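Long-range contacts in S-adenosylmethionine-dependent methyltransferase (PDB 1Y8C), which probably transfers a methyl group from S-adenosylmethionine to an acceptor substrate: residues 218-223 against 239-244; 103-108 against 136-141; 174-179 against 197-202; 150-155 against 168-173. All coordinates share one frame; numbering follows the deposited sequence.

Contact 1 (218-223 against 239-244); sequences NILDKV and TYLVKL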
loop_
_atom_site.group_PDB
_atom_site.type_symbol
_atom_site.label_atom_id
_atom_site.label_comp_id
_atom_site.label_asym_id
_atom_site.label_seq_id
_atom_site.Cartn_x
_atom_site.Cartn_y
_atom_site.Cartn_z
ATOM N N ASN A 218 7.653 4.250 17.150
ATOM C CA ASN A 218 8.612 3.210 17.538
ATOM C C ASN A 218 8.369 1.914 16.747
ATOM O O ASN A 218 7.221 1.524 16.507
ATOM C CB ASN A 218 8.505 2.937 19.053
ATOM C CG ASN A 218 9.491 1.867 19.541
ATOM O OD1 ASN A 218 10.711 2.023 19.414
ATOM N ND2 ASN A 218 8.958 0.777 20.106
ATOM N N ILE A 219 9.449 1.246 16.345
ATOM C CA ILE A 219 9.325 0.005 15.580
ATOM C C ILE A 219 9.033 -1.199 16.471
ATOM O O ILE A 219 9.746 -1.460 17.440
ATOM C CB ILE A 219 10.603 -0.278 14.750
ATOM C CG1 ILE A 219 10.870 0.879 13.792
ATOM C CG2 ILE A 219 10.429 -1.555 13.933
ATOM C CD1 ILE A 219 12.112 0.701 12.964
ATOM N N LEU A 220 7.973 -1.926 16.136
ATOM C CA LEU A 220 7.572 -3.098 16.901
ATOM C C LEU A 220 8.023 -4.365 16.188
ATOM O O LEU A 220 8.096 -5.440 16.781
ATOM C CB LEU A 220 6.050 -3.115 17.080
ATOM C CG LEU A 220 5.513 -2.914 18.504
ATOM C CD1 LEU A 220 6.114 -1.664 19.134
ATOM C CD2 LEU A 220 4.003 -2.811 18.457
ATOM N N ASP A 221 8.324 -4.238 14.906
ATOM C CA ASP A 221 8.771 -5.379 14.149
ATOM C C ASP A 221 9.014 -4.977 12.713
ATOM O O ASP A 221 8.339 -4.101 12.181
ATOM C CB ASP A 221 7.744 -6.510 14.209
ATOM C CG ASP A 221 8.399 -7.893 14.246
ATOM O OD1 ASP A 221 9.447 -8.081 13.581
ATOM O OD2 ASP A 221 7.856 -8.790 14.928
ATOM N N LYS A 222 10.004 -5.625 12.108
ATOM C CA LYS A 222 10.395 -5.395 10.728
ATOM C C LYS A 222 10.596 -6.770 10.095
ATOM O O LYS A 222 11.633 -7.408 10.293
ATOM C CB LYS A 222 11.699 -4.602 10.674
ATOM C CG LYS A 222 12.128 -4.289 9.257
ATOM C CD LYS A 222 13.323 -3.348 9.186
ATOM C CE LYS A 222 14.583 -3.952 9.803
ATOM N NZ LYS A 222 15.789 -3.096 9.555
ATOM N N VAL A 223 9.603 -7.218 9.331
ATOM C CA VAL A 223 9.670 -8.527 8.696
ATOM C C VAL A 223 9.692 -8.510 7.169
ATOM O O VAL A 223 9.631 -7.455 6.530
ATOM C CB VAL A 223 8.491 -9.398 9.128
ATOM C CG1 VAL A 223 8.434 -9.468 10.642
ATOM C CG2 VAL A 223 7.189 -8.838 8.541
ATOM N N THR A 239 7.793 -5.277 5.494
ATOM C CA THR A 239 6.602 -4.869 6.222
ATOM C C THR A 239 6.960 -4.362 7.606
ATOM O O THR A 239 7.488 -5.101 8.426
ATOM C CB THR A 239 5.599 -6.011 6.363
ATOM O OG1 THR A 239 5.090 -6.376 5.068
ATOM C CG2 THR A 239 4.438 -5.564 7.252
ATOM N N TYR A 240 6.689 -3.086 7.846
ATOM C CA TYR A 240 6.961 -2.473 9.135
ATOM C C TYR A 240 5.712 -2.471 10.012
ATOM O O TYR A 240 4.578 -2.334 9.533
ATOM C CB TYR A 240 7.408 -1.023 8.980
ATOM C CG TYR A 240 8.850 -0.823 8.575
ATOM C CD1 TYR A 240 9.217 -0.753 7.227
ATOM C CD2 TYR A 240 9.844 -0.660 9.539
ATOM C CE1 TYR A 240 10.532 -0.520 6.847
ATOM C CE2 TYR A 240 11.168 -0.428 9.175
ATOM C CZ TYR A 240 11.501 -0.357 7.823
ATOM O OH TYR A 240 12.806 -0.103 7.473
ATOM N N LEU A 241 5.944 -2.612 11.308
ATOM C CA LEU A 241 4.881 -2.600 12.295
ATOM C C LEU A 241 5.326 -1.628 13.386
ATOM O O LEU A 241 6.283 -1.893 14.105
ATOM C CB LEU A 241 4.705 -3.989 12.873
ATOM C CG LEU A 241 3.248 -4.243 13.225
ATOM C CD1 LEU A 241 2.832 -5.590 12.644
ATOM C CD2 LEU A 241 3.048 -4.183 14.735
ATOM N N VAL A 242 4.627 -0.501 13.502
ATOM C CA VAL A 242 4.987 0.508 14.487
ATOM C C VAL A 242 3.819 0.969 15.356
ATOM O O VAL A 242 2.655 0.644 15.090
ATOM C CB VAL A 242 5.610 1.742 13.791
ATOM C CG1 VAL A 242 6.564 1.288 12.696
ATOM C CG2 VAL A 242 4.517 2.635 13.223
ATOM N N LYS A 243 4.155 1.729 16.397
ATOM C CA LYS A 243 3.170 2.276 17.328
ATOM C C LYS A 243 3.656 3.617 17.867
ATOM O O LYS A 243 4.800 4.012 17.633
ATOM C CB LYS A 243 2.927 1.326 18.506
ATOM C CG LYS A 243 4.145 1.043 19.357
ATOM C CD LYS A 243 3.758 0.662 20.780
ATOM C CE LYS A 243 2.782 -0.522 20.833
ATOM N NZ LYS A 243 1.328 -0.136 20.788
ATOM N N LEU A 244 2.778 4.311 18.589
ATOM C CA LEU A 244 3.110 5.609 19.159
ATOM C C LEU A 244 4.171 5.470 20.217
ATOM O O LEU A 244 3.979 4.751 21.195
ATOM C CB LEU A 244 1.882 6.237 19.788
ATOM C CG LEU A 244 1.405 7.533 19.166
ATOM C CD1 LEU A 244 1.311 7.406 17.661
ATOM C CD2 LEU A 244 0.058 7.854 19.771
#
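Leu241 O is gripped twice: Leu220 N comes in almost in line with the carbonyl at 2.6 Å, and Asp221 N adds a weak bond at 3.2 Å with only 131° at the hydrogen. Two successive residues thus answer one, which makes this a classic beta bulge and shifts the antiparallel register by a residue. On one side of it Asn218 and Lys243 exchange two backbone bonds; on the other, Val223 and Thr239 do the same, and Leu241 N is held by Asp221 O. The two strands are the antiparallel end of the class I methyltransferase sheet, 217-224 being the edge and 237-244 the reversed strand beside 136-143. The bulge pushes Leu220 out toward the partner strand, and its two methyls lie against one side of the aliphatic part of Lys243: CD1 meets CG at 3.4 Å, while CD2 meets CE at 3.5 Å. Behind them Leu220 CB rests on Leu241 CD2. With Ile219 and Tyr240 the side chains turn to helix 205-214. Here Lys222, its CG anti to the backbone N (chi1 -178°), runs alongside Tyr240 and lays CG 4.0 Å above the ring plane near the rim, while Ile219 CD1 sits at the ring's edge, 4.1 Å from CE2. Helix 205-214 takes both polar ends, Lys222 NZ in a salt bridge with Glu205 and Tyr240 OH in a hydrogen bond with Glu209.

Contact 2 (103-108 against 136-141); sequences DLITCC and GVFIFD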
loop_
_atom_site.group_PDB
_atom_site.type_symbol
_atom_site.label_atom_id
_atom_site.label_comp_id
_atom_site.label_asym_id
_atom_site.label_seq_id
_atom_site.Cartn_x
_atom_site.Cartn_y
_atom_site.Cartn_z
ATOM N N ASP A 103 -7.202 2.432 15.952
ATOM C CA ASP A 103 -6.516 1.345 16.634
ATOM C C ASP A 103 -5.532 0.724 15.670
ATOM O O ASP A 103 -4.437 0.320 16.054
ATOM C CB ASP A 103 -7.528 0.295 17.073
ATOM C CG ASP A 103 -8.492 0.828 18.104
ATOM O OD1 ASP A 103 -8.025 1.110 19.228
ATOM O OD2 ASP A 103 -9.697 0.979 17.794
ATOM N N LEU A 104 -5.946 0.656 14.412
ATOM C CA LEU A 104 -5.127 0.091 13.364
ATOM C C LEU A 104 -5.120 0.979 12.127
ATOM O O LEU A 104 -6.179 1.380 11.634
ATOM C CB LEU A 104 -5.644 -1.297 12.974
ATOM C CG LEU A 104 -5.045 -1.851 11.666
ATOM C CD1 LEU A 104 -3.556 -2.007 11.854
ATOM C CD2 LEU A 104 -5.684 -3.189 11.289
ATOM N N ILE A 105 -3.929 1.284 11.632
ATOM C CA ILE A 105 -3.794 2.080 10.421
ATOM C C ILE A 105 -2.953 1.252 9.458
ATOM O O ILE A 105 -1.900 0.725 9.840
ATOM C CB ILE A 105 -3.077 3.439 10.691
ATOM C CG1 ILE A 105 -3.938 4.313 11.614
ATOM C CG2 ILE A 105 -2.820 4.166 9.387
ATOM C CD1 ILE A 105 -3.278 5.615 12.037
ATOM N N THR A 106 -3.435 1.099 8.227
ATOM C CA THR A 106 -2.680 0.346 7.225
ATOM C C THR A 106 -2.399 1.148 5.972
ATOM O O THR A 106 -3.175 2.004 5.557
ATOM C CB THR A 106 -3.393 -0.946 6.726
ATOM O OG1 THR A 106 -4.654 -0.609 6.134
ATOM C CG2 THR A 106 -3.577 -1.932 7.844
ATOM N N CYS A 107 -1.267 0.846 5.367
ATOM C CA CYS A 107 -0.878 1.489 4.130
ATOM C C CYS A 107 0.008 0.470 3.452
ATOM O O CYS A 107 1.205 0.364 3.742
ATOM C CB CYS A 107 -0.121 2.777 4.408
ATOM S SG CYS A 107 0.257 3.656 2.911
ATOM N N CYS A 108 -0.603 -0.287 2.552
ATOM C CA CYS A 108 0.086 -1.363 1.853
ATOM C C CYS A 108 0.358 -1.124 0.363
ATOM O O CYS A 108 0.217 -0.001 -0.137
ATOM C CB CYS A 108 -0.734 -2.644 2.042
ATOM S SG CYS A 108 -1.224 -2.911 3.793
ATOM N N GLY A 136 -2.272 2.047 19.786
ATOM C CA GLY A 136 -2.672 1.612 18.458
ATOM C C GLY A 136 -1.481 1.160 17.617
ATOM O O GLY A 136 -0.331 1.479 17.934
ATOM N N VAL A 137 -1.755 0.430 16.534
ATOM C CA VAL A 137 -0.701 -0.072 15.664
ATOM C C VAL A 137 -0.798 0.468 14.244
ATOM O O VAL A 137 -1.894 0.683 13.727
ATOM C CB VAL A 137 -0.722 -1.624 15.618
ATOM C CG1 VAL A 137 0.352 -2.141 14.678
ATOM C CG2 VAL A 137 -0.495 -2.185 17.008
ATOM N N PHE A 138 0.362 0.706 13.629
ATOM C CA PHE A 138 0.439 1.204 12.256
ATOM C C PHE A 138 1.268 0.228 11.419
ATOM O O PHE A 138 2.447 -0.002 11.703
ATOM C CB PHE A 138 1.073 2.605 12.218
ATOM C CG PHE A 138 1.401 3.093 10.818
ATOM C CD1 PHE A 138 0.551 2.804 9.742
ATOM C CD2 PHE A 138 2.543 3.868 10.585
ATOM C CE1 PHE A 138 0.829 3.269 8.447
ATOM C CE2 PHE A 138 2.838 4.342 9.299
ATOM C CZ PHE A 138 1.970 4.042 8.221
ATOM N N ILE A 139 0.641 -0.337 10.392
ATOM C CA ILE A 139 1.289 -1.308 9.516
ATOM C C ILE A 139 1.369 -0.823 8.064
ATOM O O ILE A 139 0.361 -0.439 7.470
ATOM C CB ILE A 139 0.531 -2.664 9.579
ATOM C CG1 ILE A 139 0.541 -3.181 11.017
ATOM C CG2 ILE A 139 1.167 -3.674 8.659
ATOM C CD1 ILE A 139 -0.187 -4.494 11.223
ATOM N N PHE A 140 2.571 -0.837 7.497
ATOM C CA PHE A 140 2.765 -0.406 6.116
ATOM C C PHE A 140 3.938 -1.153 5.497
ATOM O O PHE A 140 4.804 -1.655 6.211
ATOM C CB PHE A 140 3.039 1.098 6.061
ATOM C CG PHE A 140 4.402 1.493 6.575
ATOM C CD1 PHE A 140 5.457 1.711 5.697
ATOM C CD2 PHE A 140 4.627 1.668 7.937
ATOM C CE1 PHE A 140 6.713 2.102 6.170
ATOM C CE2 PHE A 140 5.892 2.063 8.419
ATOM C CZ PHE A 140 6.932 2.279 7.535
ATOM N N ASP A 141 3.973 -1.234 4.170
ATOM C CA ASP A 141 5.081 -1.910 3.520
ATOM C C ASP A 141 5.695 -1.037 2.460
ATOM O O ASP A 141 5.097 -0.059 2.021
ATOM C CB ASP A 141 4.629 -3.222 2.879
ATOM C CG ASP A 141 3.722 -3.007 1.687
ATOM O OD1 ASP A 141 4.203 -2.534 0.632
ATOM O OD2 ASP A 141 2.520 -3.315 1.807
HETATM O O HOH W 1 3.014 1.410 1.772
#
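Val137 N starts the ladder by bonding to Asp103 O at 2.7 Å; Ile105 N then bonds to Val137 O at 3.0 Å, and Ile105 O takes Ile139 N at 2.8 Å, nearly straight at 168°. The same alternation runs on to Cys107 O, as expected of neighbouring parallel strands in the Rossmann-like sheet, joined here by a beta-alpha-beta crossover through helix 118-129. On the side facing that helix, Phe138 swings its ring back under the neighbouring strand, CG anti to the backbone N (chi1 170°). The ring turns its rim to Ile105, with CD1 3.7 Å from Ile105 CG2 and Cys107 CB also at the edge. Phe140 CD2 lies 3.4 Å above one face of that ring, and Val128 and Tyr124 of the helix pack on Phe138 from outside. The other side is thinner across the pair, Leu104 CD1 meeting Ile139 CD1 at 4.2 Å under Ile27 of helix 20-32. Where strand 104-107 ends, Asp141 OD2 lies against Cys108, while its carboxylate is placed by Arg237, Tyr226 and the backbone N of Asp110. A water fills in there, donating to Cys107 O at 2.9 Å and to Asp141 O at 2.6 Å.

Contact 3 (174-179 against 197-202); sequences DDLVSM and EHEERA
The carboxylate of Glu199 has one face under Leu176, whose CD2 stands almost straight over Glu199 CD at 3.4 Å; its OE2 takes a long, weak hydrogen bond from Ser178 OG at 3.5 Å. On the reverse side of the sheet Glu200 is treated alike, the methyl CE of selenomethionine Met179 lying over one face of its carboxylate, 3.6 Å from Glu200 CD. These strands, 176-186 and 191-201, form an antiparallel beta hairpin, the last two strands of the four-stranded sheet that stands apart from the Rossmann-like sheet. Leu176 and Glu199 cross at about a right angle, both with CG anti to the backbone N (chi1 -173° for Leu176), and this brings Leu176 CG to 3.5 Å from Glu199 CG. Met179 gets to Glu200 by a bend at its last torsion, which turns CE back under the neighbouring strand. The outer ends of the flat groups have other partners: Asn143 bonds Glu200 OE1, Ile116 O accepts from Arg201 NE, and Tyr114 meets the His198 ring edge-to-face. Asp110 OD2, a like charge, lies close to Glu200 OE2. Between the strands the hydrogen-bonded pairs Val177 with Glu200 and Met179 with His198 each exchange two backbone bonds; Val177 N reaches Glu200 O at 2.9 Å. At the start of strand 176-186 Asp175 O receives Ala202 N at 2.8 Å, nearly straight at 175°, while Arg201 CG packs 3.3 Å from the same oxygen.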
loop_
_atom_site.group_PDB
_atom_site.type_symbol
_atom_site.label_atom_id
_atom_site.label_comp_id
_atom_site.label_asym_id
_atom_site.label_seq_id
_atom_site.Cartn_x
_atom_site.Cartn_y
_atom_site.Cartn_z
ATOM N N ASP A 174 19.267 8.006 -9.664
ATOM C CA ASP A 174 19.338 8.771 -8.429
ATOM C C ASP A 174 18.254 8.330 -7.443
ATOM O O ASP A 174 17.374 9.106 -7.066
ATOM C CB ASP A 174 19.200 10.265 -8.770
ATOM C CG ASP A 174 19.355 11.177 -7.561
ATOM O OD1 ASP A 174 20.292 10.967 -6.753
ATOM O OD2 ASP A 174 18.542 12.122 -7.438
ATOM N N ASP A 175 18.321 7.066 -7.047
ATOM C CA ASP A 175 17.375 6.498 -6.100
ATOM C C ASP A 175 15.896 6.595 -6.468
ATOM O O ASP A 175 15.029 6.305 -5.637
ATOM C CB ASP A 175 17.583 7.129 -4.730
ATOM C CG ASP A 175 18.996 6.984 -4.243
ATOM O OD1 ASP A 175 19.538 5.862 -4.366
ATOM O OD2 ASP A 175 19.555 7.987 -3.740
ATOM N N LEU A 176 15.601 6.994 -7.698
ATOM C CA LEU A 176 14.220 7.104 -8.132
ATOM C C LEU A 176 13.975 6.188 -9.317
ATOM O O LEU A 176 14.738 6.197 -10.281
ATOM C CB LEU A 176 13.898 8.546 -8.532
ATOM C CG LEU A 176 12.429 8.845 -8.855
ATOM C CD1 LEU A 176 11.582 8.604 -7.612
ATOM C CD2 LEU A 176 12.269 10.294 -9.306
ATOM N N VAL A 177 12.912 5.397 -9.242
ATOM C CA VAL A 177 12.561 4.488 -10.318
ATOM C C VAL A 177 11.339 5.006 -11.044
ATOM O O VAL A 177 10.316 5.281 -10.426
ATOM C CB VAL A 177 12.220 3.091 -9.785
ATOM C CG1 VAL A 177 11.775 2.187 -10.927
ATOM C CG2 VAL A 177 13.420 2.501 -9.092
ATOM N N SER A 178 11.436 5.142 -12.357
ATOM C CA SER A 178 10.292 5.609 -13.124
ATOM C C SER A 178 9.779 4.441 -13.956
ATOM O O SER A 178 10.518 3.849 -14.741
ATOM C CB SER A 178 10.711 6.768 -14.012
ATOM O OG SER A 178 11.484 7.685 -13.253
HETATM N N MSE A 179 8.513 4.103 -13.764
HETATM C CA MSE A 179 7.912 2.991 -14.465
HETATM C C MSE A 179 6.893 3.466 -15.477
HETATM O O MSE A 179 5.985 4.225 -15.151
HETATM C CB MSE A 179 7.228 2.067 -13.467
HETATM C CG MSE A 179 8.067 1.723 -12.247
HETATM SE SE MSE A 179 7.063 0.662 -10.967
HETATM C CE MSE A 179 6.918 1.937 -9.520
ATOM N N GLU A 197 1.886 5.326 -15.443
ATOM C CA GLU A 197 3.213 5.875 -15.227
ATOM C C GLU A 197 3.357 6.264 -13.765
ATOM O O GLU A 197 2.749 7.227 -13.305
ATOM C CB GLU A 197 3.425 7.086 -16.132
ATOM C CG GLU A 197 4.749 7.790 -15.914
ATOM C CD GLU A 197 5.043 8.845 -16.975
ATOM O OE1 GLU A 197 5.971 9.664 -16.753
ATOM O OE2 GLU A 197 4.359 8.851 -18.032
ATOM N N HIS A 198 4.156 5.505 -13.029
ATOM C CA HIS A 198 4.350 5.782 -11.615
ATOM C C HIS A 198 5.827 6.013 -11.304
ATOM O O HIS A 198 6.707 5.601 -12.058
ATOM C CB HIS A 198 3.807 4.618 -10.776
ATOM C CG HIS A 198 2.379 4.276 -11.070
ATOM N ND1 HIS A 198 1.938 2.976 -11.208
ATOM C CD2 HIS A 198 1.293 5.063 -11.257
ATOM C CE1 HIS A 198 0.644 2.978 -11.470
ATOM N NE2 HIS A 198 0.226 4.230 -11.506
ATOM N N GLU A 199 6.082 6.670 -10.180
ATOM C CA GLU A 199 7.434 6.967 -9.751
ATOM C C GLU A 199 7.555 6.570 -8.288
ATOM O O GLU A 199 6.750 6.997 -7.463
ATOM C CB GLU A 199 7.670 8.453 -9.920
ATOM C CG GLU A 199 9.100 8.875 -10.081
ATOM C CD GLU A 199 9.183 10.256 -10.715
ATOM O OE1 GLU A 199 8.614 11.210 -10.132
ATOM O OE2 GLU A 199 9.809 10.384 -11.793
ATOM N N GLU A 200 8.542 5.733 -7.973
ATOM C CA GLU A 200 8.761 5.285 -6.593
ATOM C C GLU A 200 10.206 5.570 -6.161
ATOM O O GLU A 200 11.140 5.428 -6.952
ATOM C CB GLU A 200 8.465 3.774 -6.452
ATOM C CG GLU A 200 6.976 3.424 -6.266
ATOM C CD GLU A 200 6.720 1.948 -5.899
ATOM O OE1 GLU A 200 7.579 1.321 -5.228
ATOM O OE2 GLU A 200 5.636 1.425 -6.256
ATOM N N ARG A 201 10.393 5.995 -4.917
ATOM C CA ARG A 201 11.738 6.263 -4.445
ATOM C C ARG A 201 12.260 5.057 -3.700
ATOM O O ARG A 201 11.520 4.387 -2.977
ATOM C CB ARG A 201 11.796 7.476 -3.513
ATOM C CG ARG A 201 13.166 8.129 -3.569
ATOM C CD ARG A 201 13.706 8.561 -2.228
ATOM N NE ARG A 201 13.473 9.982 -1.973
ATOM C CZ ARG A 201 14.301 10.758 -1.272
ATOM N NH1 ARG A 201 15.419 10.251 -0.764
ATOM N NH2 ARG A 201 14.015 12.043 -1.069
ATOM N N ALA A 202 13.543 4.777 -3.875
ATOM C CA ALA A 202 14.141 3.643 -3.204
ATOM C C ALA A 202 14.730 4.097 -1.880
ATOM O O ALA A 202 15.841 4.618 -1.828
ATOM C CB ALA A 202 15.209 3.026 -4.085
#

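Contact 4 (150-155 against 168-173); sequences QVLGNN and WENQFE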
loop_
_atom_site.group_PDB
_atom_site.type_symbol
_atom_site.label_atom_id
_atom_site.label_comp_id
_atom_site.label_asym_id
_atom_site.label_seq_id
_atom_site.Cartn_x
_atom_site.Cartn_y
_atom_site.Cartn_z
ATOM N N GLN A 150 17.934 -2.834 -8.166
ATOM C CA GLN A 150 18.471 -3.959 -8.917
ATOM C C GLN A 150 17.414 -4.727 -9.696
ATOM O O GLN A 150 17.371 -4.664 -10.919
ATOM C CB GLN A 150 19.193 -4.921 -7.980
ATOM C CG GLN A 150 20.283 -4.284 -7.151
ATOM C CD GLN A 150 21.264 -3.523 -8.001
ATOM O OE1 GLN A 150 21.484 -3.865 -9.159
ATOM N NE2 GLN A 150 21.868 -2.488 -7.430
ATOM N N VAL A 151 16.560 -5.456 -8.984
ATOM C CA VAL A 151 15.525 -6.263 -9.615
ATOM C C VAL A 151 14.704 -5.498 -10.656
ATOM O O VAL A 151 14.269 -6.079 -11.654
ATOM C CB VAL A 151 14.595 -6.873 -8.556
ATOM C CG1 VAL A 151 13.715 -7.928 -9.189
ATOM C CG2 VAL A 151 15.427 -7.472 -7.428
ATOM N N LEU A 152 14.472 -4.207 -10.435
ATOM C CA LEU A 152 13.743 -3.418 -11.425
ATOM C C LEU A 152 14.743 -2.656 -12.286
ATOM O O LEU A 152 14.813 -2.868 -13.496
ATOM C CB LEU A 152 12.791 -2.422 -10.767
ATOM C CG LEU A 152 11.455 -2.931 -10.235
ATOM C CD1 LEU A 152 10.610 -1.733 -9.863
ATOM C CD2 LEU A 152 10.733 -3.750 -11.288
ATOM N N GLY A 153 15.518 -1.777 -11.655
ATOM C CA GLY A 153 16.506 -0.994 -12.374
ATOM C C GLY A 153 16.018 -0.411 -13.687
ATOM O O GLY A 153 15.028 0.319 -13.712
ATOM N N ASN A 154 16.723 -0.740 -14.774
ATOM C CA ASN A 154 16.395 -0.272 -16.124
ATOM C C ASN A 154 16.112 -1.466 -17.052
ATOM O O ASN A 154 16.753 -1.613 -18.091
ATOM C CB ASN A 154 17.568 0.530 -16.703
ATOM C CG ASN A 154 17.967 1.711 -15.832
ATOM O OD1 ASN A 154 17.324 2.763 -15.844
ATOM N ND2 ASN A 154 19.036 1.536 -15.063
ATOM N N ASN A 155 15.158 -2.315 -16.679
ATOM C CA ASN A 155 14.805 -3.490 -17.480
ATOM C C ASN A 155 13.445 -3.354 -18.168
ATOM O O ASN A 155 12.408 -3.328 -17.506
ATOM C CB ASN A 155 14.774 -4.751 -16.600
ATOM C CG ASN A 155 16.145 -5.133 -16.051
ATOM O OD1 ASN A 155 17.102 -5.323 -16.808
ATOM N ND2 ASN A 155 16.237 -5.272 -14.729
ATOM N N TRP A 168 6.402 -2.972 -20.306
ATOM C CA TRP A 168 6.815 -2.254 -19.103
ATOM C C TRP A 168 8.271 -1.796 -19.194
ATOM O O TRP A 168 9.170 -2.612 -19.315
ATOM C CB TRP A 168 6.582 -3.194 -17.903
ATOM C CG TRP A 168 7.081 -2.723 -16.566
ATOM C CD1 TRP A 168 7.678 -1.526 -16.283
ATOM C CD2 TRP A 168 7.057 -3.458 -15.334
ATOM N NE1 TRP A 168 8.025 -1.470 -14.962
ATOM C CE2 TRP A 168 7.652 -2.634 -14.353
ATOM C CE3 TRP A 168 6.579 -4.720 -14.964
ATOM C CZ2 TRP A 168 7.800 -3.048 -13.013
ATOM C CZ3 TRP A 168 6.725 -5.131 -13.629
ATOM C CH2 TRP A 168 7.324 -4.293 -12.674
ATOM N N GLU A 169 8.498 -0.490 -19.152
ATOM C CA GLU A 169 9.858 0.032 -19.219
ATOM C C GLU A 169 10.252 0.685 -17.886
ATOM O O GLU A 169 9.530 1.530 -17.360
ATOM C CB GLU A 169 9.987 1.064 -20.343
ATOM C CG GLU A 169 11.331 1.025 -21.056
ATOM C CD GLU A 169 11.775 2.380 -21.586
ATOM O OE1 GLU A 169 10.990 3.029 -22.307
ATOM O OE2 GLU A 169 12.917 2.788 -21.283
ATOM N N ASN A 170 11.395 0.278 -17.345
ATOM C CA ASN A 170 11.876 0.816 -16.086
ATOM C C ASN A 170 13.063 1.728 -16.290
ATOM O O ASN A 170 13.973 1.421 -17.051
ATOM C CB ASN A 170 12.276 -0.317 -15.136
ATOM C CG ASN A 170 11.091 -0.895 -14.379
ATOM O OD1 ASN A 170 10.969 -2.113 -14.233
ATOM N ND2 ASN A 170 10.221 -0.025 -13.876
ATOM N N GLN A 171 13.046 2.860 -15.607
ATOM C CA GLN A 171 14.137 3.812 -15.691
ATOM C C GLN A 171 14.553 4.108 -14.256
ATOM O O GLN A 171 13.773 4.655 -13.478
ATOM C CB GLN A 171 13.658 5.077 -16.416
ATOM C CG GLN A 171 14.329 6.380 -15.993
ATOM C CD GLN A 171 15.832 6.377 -16.191
ATOM O OE1 GLN A 171 16.535 7.245 -15.666
ATOM N NE2 GLN A 171 16.335 5.413 -16.957
ATOM N N PHE A 172 15.763 3.703 -13.890
ATOM C CA PHE A 172 16.254 3.953 -12.541
ATOM C C PHE A 172 17.341 5.001 -12.578
ATOM O O PHE A 172 18.275 4.912 -13.379
ATOM C CB PHE A 172 16.809 2.686 -11.889
ATOM C CG PHE A 172 17.283 2.904 -10.474
ATOM C CD1 PHE A 172 16.393 3.330 -9.487
ATOM C CD2 PHE A 172 18.605 2.671 -10.122
ATOM C CE1 PHE A 172 16.813 3.539 -8.175
ATOM C CE2 PHE A 172 19.040 2.878 -8.811
ATOM C CZ PHE A 172 18.139 3.304 -7.834
ATOM N N GLU A 173 17.227 5.980 -11.684
ATOM C CA GLU A 173 18.179 7.078 -11.628
ATOM C C GLU A 173 18.120 7.865 -10.318
ATOM O O GLU A 173 17.054 8.322 -9.902
ATOM C CB GLU A 173 17.902 8.006 -12.809
ATOM C CG GLU A 173 18.363 9.432 -12.651
ATOM C CD GLU A 173 17.996 10.275 -13.857
ATOM O OE1 GLU A 173 16.805 10.280 -14.239
ATOM O OE2 GLU A 173 18.892 10.932 -14.429
#
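Gly153 breaks out of helix 145-152 with a positive phi of 44°, and the turn that follows lies against strand 164-173, Gly153 opposite Phe172 and Asn154 opposite Asn170, where Asn154 CA makes a CA-H...O contact of 3.1 Å to Asn170 O. The main polar link follows directly: Asn154 OD1 accepts from Phe172 N at 2.7 Å, the hydrogen well aimed (166°), although the donor stands well above the amide plane and not on a lone pair. The Asn154 amide and the Phe172 ring are inclined at 52°. Gly153 O presses on the strand too, 3.2 Å from Asn170 CB. Leu152, on the last turn of the helix, points at the strand and sets CD2 3.5 Å from Trp168 CZ2, the two side chains crossing at about a right angle, while Met179 of the next strand backs the indole. Asn155 N closes the turn on Leu152 O. What results is a helix end docked on a strand of the four-stranded sheet largely by van der Waals contact, with one side-chain carbonyl accepting the Phe172 N-H, which probably sets where the turn sits along the strand.

Following the chain from the N terminus, contact 2 comes first, closing the crossover through helix 118-129 in the Rossmann-like sheet. Helix 145-152 then leads to contact 4, which closes the short excursion through strand 157-161, and one residue later contact 3 opens and closes the hairpin of 176-186 and 191-201. Contact 1, last, closes the loop between strands 217-224 and 237-244 near the C terminus. The four loops run in series; none nests or crosses. In space they form two pairs. Contacts 1 and 2 share the large sheet, joined where strand 237-244 bonds to 136-143, and contacts 3 and 4 share the smaller one, where Gln171 O meets Ser178 N. Centres of contacts 2 and 3 lie about 23 Å apart.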